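Local coordinates for protein PHOX (Pseudomonas fluorescens, PDB 4A9V) that hydrolyses phosphate monoesters as an alkaline phosphatase of the PhoX family, a beta-propeller enzyme with an iron-calcium cofactor, at residues 136-144 with 252-261; 243-251 with 262-272. All blocks are in the same frame, centred on the assembly; numbering follows the deposited sequence.

Contact 1: 136-144 with 252-261; sequences GSRYNRRIH and IDPFDPQSTP
Ile143 and Ile252 meet tip to tip at the apolar centre, CD1 to CD1 at 3.7 Å. The same Ile143 CD1 also rests on CG of Pro261. Ile143 CG1 lies beside its backbone N (chi1 -61°), and the next bond carries CD1 out to both partners. Thr175 touches Ile143 too, and Val119 of strand 118-127 touches Ile252.

Further along, the Tyr139 ring turns its edge to the backbone of the 253-256 turn. Its CE1 lies 3.5 Å from Phe255 O, in the plane of the ring. Phe76 packs edge-to-face with Tyr139. The Pro257 ring sits against the backbone of Arg138, its CG 3.3 Å from Arg138 O. The bent side chain of Arg138 comes back over this proline, so that one face of its guanidinium rests on CG.

Arg141 carries the polar edge. With CG anti to the backbone N (chi1 -174°), its extended chain reaches across to the loop. NH1 and NH2 grip a single atom, Ser259 O, end-on and in the guanidinium plane. Arg141 NH2 lies 2.7 Å and Arg141 NH1 2.9 Å from Ser259 O. Pro257 O stands over the centre of one guanidinium face, and Ile143 CD1 lies over the opposite face, nearer the rim. Ser259 OG donates to Asp256 O at 2.7 Å, so the hydroxyl helps hold the turn that presents the gripped carbonyl. One water bridges Arg141 NH1 and Asp253 O. Another links Arg138 O to Gln258 NE2.

Two successive type I turns, 253-256 and 256-259, shape this loop, with Asx turns at Asp253 and Asp256. It is the connection of the hairpin 249-264, docked on the outermost strand of a four-stranded antiparallel sheet in a beta-propeller protein.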
loop_
_atom_site.group_PDB
_atom_site.type_symbol
_atom_site.label_atom_id
_atom_site.label_comp_id
_atom_site.label_asym_id
_atom_site.label_seq_id
_atom_site.Cartn_x
_atom_site.Cartn_y
_atom_site.Cartn_z
ATOM N N GLY A 136 1.653 20.672 16.600
ATOM C CA GLY A 136 1.118 22.027 16.527
ATOM C C GLY A 136 1.366 22.756 15.214
ATOM O O GLY A 136 0.942 23.897 15.058
ATOM N N SER A 137 2.003 22.109 14.246
ATOM C CA SER A 137 2.143 22.696 12.915
ATOM C C SER A 137 0.770 22.938 12.307
ATOM O O SER A 137 -0.110 22.075 12.382
ATOM C CB SER A 137 2.937 21.767 12.010
ATOM O OG SER A 137 2.875 22.212 10.666
ATOM N N ARG A 138 0.648 24.018 11.545
ATOM C CA ARG A 138 -0.593 24.307 10.843
ATOM C C ARG A 138 -0.893 23.291 9.738
ATOM O O ARG A 138 -2.032 23.181 9.291
ATOM C CB ARG A 138 -0.560 25.723 10.266
ATOM C CG ARG A 138 0.262 25.861 9.000
ATOM C CD ARG A 138 0.051 27.216 8.330
ATOM N NE ARG A 138 -1.293 27.362 7.771
ATOM C CZ ARG A 138 -1.596 27.185 6.484
ATOM N NH1 ARG A 138 -0.627 27.066 5.582
ATOM N NH2 ARG A 138 -2.852 27.316 6.075
ATOM N N TYR A 139 0.110 22.511 9.341
ATOM C CA TYR A 139 -0.071 21.504 8.299
ATOM C C TYR A 139 -0.551 20.163 8.848
ATOM O O TYR A 139 -0.956 19.292 8.088
ATOM C CB TYR A 139 1.226 21.329 7.516
ATOM C CG TYR A 139 1.597 22.554 6.714
ATOM C CD1 TYR A 139 0.952 22.836 5.523
ATOM C CD2 TYR A 139 2.485 23.496 7.216
ATOM C CE1 TYR A 139 1.234 23.988 4.815
ATOM C CE2 TYR A 139 2.731 24.679 6.541
ATOM C CZ TYR A 139 2.116 24.911 5.333
ATOM O OH TYR A 139 2.353 26.079 4.644
ATOM N N ASN A 140 -0.422 19.947 10.151
ATOM C CA ASN A 140 -0.791 18.654 10.713
ATOM C C ASN A 140 -2.284 18.430 10.534
ATOM O O ASN A 140 -3.085 19.325 10.803
ATOM C CB ASN A 140 -0.438 18.574 12.194
ATOM C CG ASN A 140 1.056 18.555 12.448
ATOM O OD1 ASN A 140 1.873 18.427 11.526
ATOM N ND2 ASN A 140 1.421 18.627 13.722
ATOM N N ARG A 141 -2.672 17.210 10.180
ATOM C CA ARG A 141 -4.059 16.954 9.846
ATOM C C ARG A 141 -4.352 15.472 9.927
ATOM O O ARG A 141 -3.559 14.657 9.469
ATOM C CB ARG A 141 -4.322 17.455 8.426
ATOM C CG ARG A 141 -5.761 17.370 8.004
ATOM C CD ARG A 141 -5.927 17.811 6.567
ATOM N NE ARG A 141 -7.328 17.782 6.204
ATOM C CZ ARG A 141 -7.818 18.208 5.053
ATOM N NH1 ARG A 141 -6.997 18.516 4.055
ATOM N NH2 ARG A 141 -9.134 18.242 4.887
ATOM N N ARG A 142 -5.536 15.138 10.427
ATOM C CA ARG A 142 -6.127 13.820 10.214
ATOM C C ARG A 142 -7.201 13.883 9.139
ATOM O O ARG A 142 -8.123 14.693 9.213
ATOM C CB ARG A 142 -6.725 13.260 11.503
ATOM C CG ARG A 142 -5.712 12.782 12.527
ATOM C CD ARG A 142 -4.719 11.765 11.982
ATOM N NE ARG A 142 -5.325 10.724 11.157
ATOM C CZ ARG A 142 -6.193 9.825 11.607
ATOM N NH1 ARG A 142 -6.375 9.660 12.908
ATOM N NH2 ARG A 142 -6.887 9.079 10.758
ATOM N N ILE A 143 -7.112 12.953 8.198
ATOM C CA ILE A 143 -8.208 12.588 7.333
ATOM C C ILE A 143 -8.591 11.176 7.749
ATOM O O ILE A 143 -7.715 10.326 7.902
ATOM C CB ILE A 143 -7.775 12.644 5.857
ATOM C CG1 ILE A 143 -7.349 14.076 5.501
ATOM C CG2 ILE A 143 -8.897 12.173 4.951
ATOM C CD1 ILE A 143 -6.391 14.190 4.342
ATOM N N HIS A 144 -9.836 10.981 8.145
ATOM C CA HIS A 144 -10.215 9.706 8.725
ATOM C C HIS A 144 -11.448 9.130 8.084
ATOM O O HIS A 144 -11.959 9.650 7.082
ATOM C CB HIS A 144 -10.373 9.840 10.241
ATOM C CG HIS A 144 -11.348 10.905 10.656
ATOM N ND1 HIS A 144 -12.671 10.808 10.414
ATOM C CD2 HIS A 144 -11.149 12.122 11.296
ATOM C CE1 HIS A 144 -13.285 11.908 10.870
ATOM N NE2 HIS A 144 -12.355 12.704 11.429
ATOM N N ILE A 252 -4.835 13.879 -2.156
ATOM C CA ILE A 252 -4.761 14.801 -1.028
ATOM C C ILE A 252 -3.674 15.841 -1.293
ATOM O O ILE A 252 -2.574 15.501 -1.718
ATOM C CB ILE A 252 -4.409 14.021 0.264
ATOM C CG1 ILE A 252 -5.548 13.068 0.648
ATOM C CG2 ILE A 252 -4.069 14.960 1.417
ATOM C CD1 ILE A 252 -5.144 11.959 1.602
ATOM N N ASP A 253 -3.980 17.102 -0.987
ATOM C CA ASP A 253 -2.985 18.163 -1.032
ATOM C C ASP A 253 -2.453 18.433 0.371
ATOM O O ASP A 253 -3.124 19.083 1.168
ATOM C CB ASP A 253 -3.601 19.436 -1.608
ATOM C CG ASP A 253 -2.596 20.567 -1.738
ATOM O OD1 ASP A 253 -1.437 20.400 -1.298
ATOM O OD2 ASP A 253 -2.976 21.646 -2.252
ATOM N N PRO A 254 -1.257 17.918 0.690
ATOM C CA PRO A 254 -0.780 18.071 2.060
ATOM C C PRO A 254 -0.443 19.519 2.418
ATOM O O PRO A 254 -0.325 19.847 3.594
ATOM C CB PRO A 254 0.477 17.200 2.094
ATOM C CG PRO A 254 0.968 17.197 0.683
ATOM C CD PRO A 254 -0.267 17.244 -0.172
ATOM N N PHE A 255 -0.232 20.365 1.417
ATOM C CA PHE A 255 0.116 21.758 1.671
ATOM C C PHE A 255 -1.097 22.677 1.836
ATOM O O PHE A 255 -0.935 23.875 2.069
ATOM C CB PHE A 255 1.044 22.285 0.578
ATOM C CG PHE A 255 2.419 21.687 0.626
ATOM C CD1 PHE A 255 3.386 22.204 1.474
ATOM C CD2 PHE A 255 2.735 20.572 -0.131
ATOM C CE1 PHE A 255 4.639 21.629 1.562
ATOM C CE2 PHE A 255 3.989 19.996 -0.047
ATOM C CZ PHE A 255 4.935 20.512 0.811
ATOM N N ASP A 256 -2.299 22.117 1.771
ATOM C CA ASP A 256 -3.516 22.892 2.013
ATOM C C ASP A 256 -4.392 22.182 3.037
ATOM O O ASP A 256 -5.157 21.285 2.696
ATOM C CB ASP A 256 -4.306 23.089 0.715
ATOM C CG ASP A 256 -5.563 23.918 0.914
ATOM O OD1 ASP A 256 -5.844 24.317 2.066
ATOM O OD2 ASP A 256 -6.310 24.098 -0.073
ATOM N N PRO A 257 -4.230 22.524 4.315
ATOM C CA PRO A 257 -4.874 21.731 5.359
ATOM C C PRO A 257 -6.388 21.903 5.440
ATOM O O PRO A 257 -7.039 21.174 6.178
ATOM C CB PRO A 257 -4.196 22.208 6.653
ATOM C CG PRO A 257 -3.523 23.487 6.310
ATOM C CD PRO A 257 -3.223 23.455 4.848
ATOM N N GLN A 258 -6.949 22.802 4.637
ATOM C CA GLN A 258 -8.398 22.936 4.553
ATOM C C GLN A 258 -8.961 22.395 3.240
ATOM O O GLN A 258 -10.148 22.545 2.969
ATOM C CB GLN A 258 -8.809 24.395 4.747
ATOM C CG GLN A 258 -8.662 24.877 6.184
ATOM C CD GLN A 258 -7.222 25.151 6.568
ATOM O OE1 GLN A 258 -6.490 25.823 5.838
ATOM N NE2 GLN A 258 -6.823 24.681 7.746
ATOM N N SER A 259 -8.121 21.739 2.447
ATOM C CA SER A 259 -8.568 21.163 1.183
ATOM C C SER A 259 -9.422 19.921 1.397
ATOM O O SER A 259 -9.274 19.214 2.396
ATOM C CB SER A 259 -7.371 20.814 0.302
ATOM O OG SER A 259 -6.557 19.824 0.910
ATOM N N THR A 260 -10.303 19.654 0.441
ATOM C CA THR A 260 -11.136 18.459 0.469
ATOM C C THR A 260 -10.554 17.403 -0.464
ATOM O O THR A 260 -10.461 17.625 -1.671
ATOM C CB THR A 260 -12.580 18.798 0.043
ATOM O OG1 THR A 260 -13.139 19.731 0.973
ATOM C CG2 THR A 260 -13.448 17.561 0.004
ATOM N N PRO A 261 -10.132 16.254 0.088
ATOM C CA PRO A 261 -9.566 15.213 -0.765
ATOM C C PRO A 261 -10.586 14.662 -1.748
ATOM O O PRO A 261 -11.800 14.758 -1.532
ATOM C CB PRO A 261 -9.124 14.136 0.234
ATOM C CG PRO A 261 -8.955 14.872 1.530
ATOM C CD PRO A 261 -10.044 15.903 1.514
HETATM O O HOH W 1 -4.020 25.168 9.100
HETATM O O HOH W 2 -2.665 26.148 3.091
HETATM O O HOH W 3 -2.230 19.469 5.583
HETATM O O HOH W 4 -4.114 18.312 3.828
#

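Contact 2: 243-251 with 262-272; sequences LNRHGWVVE and VKRTALGRFKH. With EDO (1,2-ethanediol), chain M.
Arg269 runs from a face of Trp248 to the backbone of 243-246. Its CB sits over one face of the indole, 3.5 Å from the centroid of the six-membered ring, a CH-pi contact. CG lies near Gly247 O, and CD passes Asn244 O and His246 O. CG is anti to the backbone N (chi1 174°), and the extended chain takes NE to weak bonds with His246 O and Leu243 O. NH2 donates to Leu243 O at 2.9 Å from above the carbonyl plane. Thr265 CG2 covers the opposite face of the indole at 3.6 Å from the same centroid, while Trp248 NE1 donates to Asn244 O. With an alanine at Trp248, a gap is likely to open between Thr265 and Arg269, and Asn244 O would probably lose this donor.

Strands 249-252 and 262-264 form an antiparallel beta hairpin. Glu251 and Val262 are a hydrogen-bonded pair, and Val250 faces Lys263 in a non-hydrogen-bonded one. Glu251 OE1 makes a salt bridge to Arg264 NE at 2.8 Å; its OE2 bonds Thr188. Lys263 NZ donates to Arg245 O at 3.0 Å and pairs with Glu193. Val249 CG2 packs over the His272 ring, 3.6 Å from its centroid.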
loop_
_atom_site.group_PDB
_atom_site.type_symbol
_atom_site.label_atom_id
_atom_site.label_comp_id
_atom_site.label_asym_id
_atom_site.label_seq_id
_atom_site.Cartn_x
_atom_site.Cartn_y
_atom_site.Cartn_z
ATOM N N LEU A 243 -20.924 0.558 -0.773
ATOM C CA LEU A 243 -19.806 -0.293 -1.194
ATOM C C LEU A 243 -19.090 0.273 -2.423
ATOM O O LEU A 243 -17.911 -0.007 -2.642
ATOM C CB LEU A 243 -20.323 -1.706 -1.487
ATOM C CG LEU A 243 -19.256 -2.805 -1.497
ATOM C CD1 LEU A 243 -18.776 -3.104 -0.086
ATOM C CD2 LEU A 243 -19.767 -4.067 -2.170
ATOM N N ASN A 244 -19.818 1.000 -3.265
ATOM C CA ASN A 244 -19.258 1.515 -4.509
ATOM C C ASN A 244 -18.450 2.791 -4.322
ATOM O O ASN A 244 -17.708 3.192 -5.219
ATOM C CB ASN A 244 -20.363 1.766 -5.527
ATOM C CG ASN A 244 -21.096 0.507 -5.900
ATOM O OD1 ASN A 244 -20.523 -0.577 -5.894
ATOM N ND2 ASN A 244 -22.379 0.640 -6.205
ATOM N N ARG A 245 -18.589 3.419 -3.158
ATOM C CA ARG A 245 -18.006 4.729 -2.893
ATOM C C ARG A 245 -16.660 4.612 -2.163
ATOM O O ARG A 245 -16.076 5.621 -1.760
ATOM C CB ARG A 245 -19.010 5.583 -2.121
ATOM C CG ARG A 245 -20.197 5.989 -2.996
ATOM C CD ARG A 245 -21.526 6.014 -2.266
ATOM N NE ARG A 245 -21.532 6.915 -1.115
ATOM C CZ ARG A 245 -21.697 8.228 -1.195
ATOM N NH1 ARG A 245 -21.900 8.809 -2.368
ATOM N NH2 ARG A 245 -21.660 8.964 -0.095
ATOM N N HIS A 246 -16.128 3.392 -2.140
ATOM C CA HIS A 246 -14.826 3.063 -1.576
ATOM C C HIS A 246 -14.163 2.045 -2.468
ATOM O O HIS A 246 -14.812 1.427 -3.323
ATOM C CB HIS A 246 -14.987 2.529 -0.150
ATOM C CG HIS A 246 -15.716 3.476 0.755
ATOM N ND1 HIS A 246 -15.105 4.541 1.329
ATOM C CD2 HIS A 246 -17.074 3.610 1.011
ATOM C CE1 HIS A 246 -16.036 5.290 1.953
ATOM N NE2 HIS A 246 -17.239 4.730 1.747
ATOM N N GLY A 247 -12.846 1.904 -2.317
ATOM C CA GLY A 247 -12.030 1.139 -3.255
ATOM C C GLY A 247 -11.399 1.993 -4.349
ATOM O O GLY A 247 -11.134 1.499 -5.448
ATOM N N TRP A 248 -11.097 3.247 -4.020
ATOM C CA TRP A 248 -10.557 4.209 -4.982
ATOM C C TRP A 248 -9.215 4.725 -4.535
ATOM O O TRP A 248 -8.815 4.571 -3.372
ATOM C CB TRP A 248 -11.527 5.380 -5.130
ATOM C CG TRP A 248 -12.927 4.963 -5.512
ATOM C CD1 TRP A 248 -14.028 4.841 -4.675
ATOM C CD2 TRP A 248 -13.414 4.610 -6.846
ATOM N NE1 TRP A 248 -15.137 4.441 -5.384
ATOM C CE2 TRP A 248 -14.830 4.312 -6.701
ATOM C CE3 TRP A 248 -12.836 4.539 -8.107
ATOM C CZ2 TRP A 248 -15.625 4.017 -7.791
ATOM C CZ3 TRP A 248 -13.639 4.194 -9.193
ATOM C CH2 TRP A 248 -15.008 3.957 -9.039
ATOM N N VAL A 249 -8.501 5.330 -5.475
ATOM C CA VAL A 249 -7.347 6.163 -5.186
ATOM C C VAL A 249 -7.845 7.566 -4.859
ATOM O O VAL A 249 -8.673 8.127 -5.574
ATOM C CB VAL A 249 -6.398 6.201 -6.392
ATOM C CG1 VAL A 249 -5.194 7.077 -6.089
ATOM C CG2 VAL A 249 -5.945 4.793 -6.746
ATOM N N VAL A 250 -7.343 8.108 -3.758
ATOM C CA VAL A 250 -7.787 9.391 -3.238
ATOM C C VAL A 250 -6.611 10.367 -3.238
ATOM O O VAL A 250 -5.525 10.042 -2.768
ATOM C CB VAL A 250 -8.326 9.224 -1.801
ATOM C CG1 VAL A 250 -8.829 10.552 -1.263
ATOM C CG2 VAL A 250 -9.424 8.177 -1.763
ATOM N N GLU A 251 -6.817 11.550 -3.809
ATOM C CA GLU A 251 -5.774 12.556 -3.942
ATOM C C GLU A 251 -5.936 13.630 -2.861
ATOM O O GLU A 251 -7.028 14.178 -2.652
ATOM C CB GLU A 251 -5.831 13.184 -5.337
ATOM C CG GLU A 251 -4.675 14.131 -5.618
ATOM C CD GLU A 251 -4.591 14.608 -7.058
ATOM O OE1 GLU A 251 -5.540 14.365 -7.835
ATOM O OE2 GLU A 251 -3.613 15.314 -7.383
ATOM N N VAL A 262 -10.062 14.088 -2.829
ATOM C CA VAL A 262 -10.871 13.727 -3.987
ATOM C C VAL A 262 -10.624 12.273 -4.379
ATOM O O VAL A 262 -9.494 11.883 -4.678
ATOM C CB VAL A 262 -10.538 14.613 -5.200
ATOM C CG1 VAL A 262 -11.462 14.274 -6.359
ATOM C CG2 VAL A 262 -10.636 16.088 -4.844
ATOM N N LYS A 263 -11.700 11.492 -4.444
ATOM C CA LYS A 263 -11.633 10.130 -4.973
ATOM C C LYS A 263 -11.610 10.171 -6.494
ATOM O O LYS A 263 -12.514 10.718 -7.129
ATOM C CB LYS A 263 -12.802 9.294 -4.463
ATOM C CG LYS A 263 -12.917 9.316 -2.944
ATOM C CD LYS A 263 -13.384 7.997 -2.349
ATOM C CE LYS A 263 -13.422 8.082 -0.834
ATOM N NZ LYS A 263 -13.747 6.782 -0.183
ATOM N N ARG A 264 -10.547 9.626 -7.075
ATOM C CA ARG A 264 -10.273 9.771 -8.500
ATOM C C ARG A 264 -10.779 8.531 -9.248
ATOM O O ARG A 264 -10.053 7.554 -9.435
ATOM C CB ARG A 264 -8.774 9.981 -8.729
ATOM C CG ARG A 264 -8.251 11.279 -8.134
ATOM C CD ARG A 264 -8.854 12.502 -8.810
ATOM N NE ARG A 264 -8.272 13.744 -8.312
ATOM C CZ ARG A 264 -8.704 14.958 -8.633
ATOM N NH1 ARG A 264 -9.686 15.107 -9.512
ATOM N NH2 ARG A 264 -8.149 16.019 -8.082
ATOM N N THR A 265 -12.041 8.562 -9.664
ATOM C CA THR A 265 -12.674 7.369 -10.208
ATOM C C THR A 265 -12.109 6.914 -11.560
ATOM O O THR A 265 -12.276 5.750 -11.923
ATOM C CB THR A 265 -14.213 7.471 -10.271
ATOM O OG1 THR A 265 -14.611 8.494 -11.195
ATOM C CG2 THR A 265 -14.798 7.745 -8.889
ATOM N N ALA A 266 -11.419 7.790 -12.290
ATOM C CA ALA A 266 -10.803 7.373 -13.547
ATOM C C ALA A 266 -9.745 6.291 -13.350
ATOM O O ALA A 266 -9.393 5.595 -14.298
ATOM C CB ALA A 266 -10.206 8.560 -14.289
ATOM N N LEU A 267 -9.218 6.161 -12.135
ATOM C CA LEU A 267 -8.176 5.176 -11.850
ATOM C C LEU A 267 -8.753 3.818 -11.433
ATOM O O LEU A 267 -8.002 2.862 -11.245
ATOM C CB LEU A 267 -7.203 5.704 -10.786
ATOM C CG LEU A 267 -6.089 6.628 -11.287
ATOM C CD1 LEU A 267 -6.624 7.885 -11.968
ATOM C CD2 LEU A 267 -5.164 7.000 -10.136
ATOM N N GLY A 268 -10.081 3.702 -11.415
ATOM C CA GLY A 268 -10.732 2.408 -11.236
ATOM C C GLY A 268 -10.945 2.019 -9.782
ATOM O O GLY A 268 -10.260 2.528 -8.886
ATOM N N ARG A 269 -11.898 1.117 -9.562
ATOM C CA ARG A 269 -12.239 0.634 -8.229
ATOM C C ARG A 269 -11.803 -0.818 -8.079
ATOM O O ARG A 269 -12.182 -1.674 -8.884
ATOM C CB ARG A 269 -13.751 0.750 -7.994
ATOM C CG ARG A 269 -14.217 0.129 -6.691
ATOM C CD ARG A 269 -15.650 0.524 -6.401
ATOM N NE ARG A 269 -16.256 -0.295 -5.358
ATOM C CZ ARG A 269 -16.848 -1.465 -5.564
ATOM N NH1 ARG A 269 -16.900 -1.998 -6.775
ATOM N NH2 ARG A 269 -17.332 -2.139 -4.535
ATOM N N PHE A 270 -10.989 -1.078 -7.063
ATOM C CA PHE A 270 -10.474 -2.401 -6.734
ATOM C C PHE A 270 -9.711 -2.253 -5.412
ATOM O O PHE A 270 -9.851 -1.229 -4.739
ATOM C CB PHE A 270 -9.636 -3.035 -7.885
ATOM C CG PHE A 270 -8.559 -2.142 -8.467
ATOM C CD1 PHE A 270 -7.271 -2.153 -7.949
ATOM C CD2 PHE A 270 -8.774 -1.483 -9.670
ATOM C CE1 PHE A 270 -6.252 -1.451 -8.565
ATOM C CE2 PHE A 270 -7.762 -0.784 -10.289
ATOM C CZ PHE A 270 -6.495 -0.792 -9.756
ATOM N N LYS A 271 -9.036 -3.306 -4.967
ATOM C CA LYS A 271 -8.371 -3.274 -3.673
ATOM C C LYS A 271 -6.942 -2.744 -3.853
ATOM O O LYS A 271 -5.975 -3.496 -3.979
ATOM C CB LYS A 271 -8.450 -4.645 -2.999
ATOM C CG LYS A 271 -9.891 -5.040 -2.767
ATOM C CD LYS A 271 -10.086 -6.311 -1.966
ATOM C CE LYS A 271 -11.558 -6.687 -1.971
ATOM N NZ LYS A 271 -11.832 -7.966 -1.267
ATOM N N HIS A 272 -6.862 -1.425 -4.012
ATOM C CA HIS A 272 -5.623 -0.757 -4.398
ATOM C C HIS A 272 -4.561 -0.905 -3.339
ATOM O O HIS A 272 -4.777 -0.507 -2.195
ATOM C CB HIS A 272 -5.882 0.734 -4.578
ATOM C CG HIS A 272 -6.713 1.081 -5.778
ATOM N ND1 HIS A 272 -6.159 1.325 -6.988
ATOM C CD2 HIS A 272 -8.073 1.296 -5.918
ATOM C CE1 HIS A 272 -7.121 1.664 -7.856
ATOM N NE2 HIS A 272 -8.288 1.644 -7.210
HETATM C C1 EDO M . -6.050 17.212 -4.020
HETATM O O1 EDO M . -5.216 18.273 -4.500
HETATM C C2 EDO M . -6.856 16.645 -5.183
HETATM O O2 EDO M . -6.686 17.492 -6.326
HETATM O O HOH W 5 -9.387 5.118 -8.186
#

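Contacts 1 and 2 belong to one hairpin. Contact 2 pairs its strands, and contact 1 docks the end of the first strand and the loop after it (252-261) on strand 130-144. Their segments alternate along the chain, and their centres are 20 Å apart. They meet at Pro261, whose CB packs 3.6 Å from Glu251 O and 3.9 Å from Val250 CG1. The same proline thus touches Ile143 at one contact and strand 249-252 at the other. Contact 1 lies away from the metal sites. Contact 2 runs toward them: the His272 side chain is about 9 Å from the mu-oxo-diiron group and about 6 Å from the side chain of Glu273, a calcium ligand.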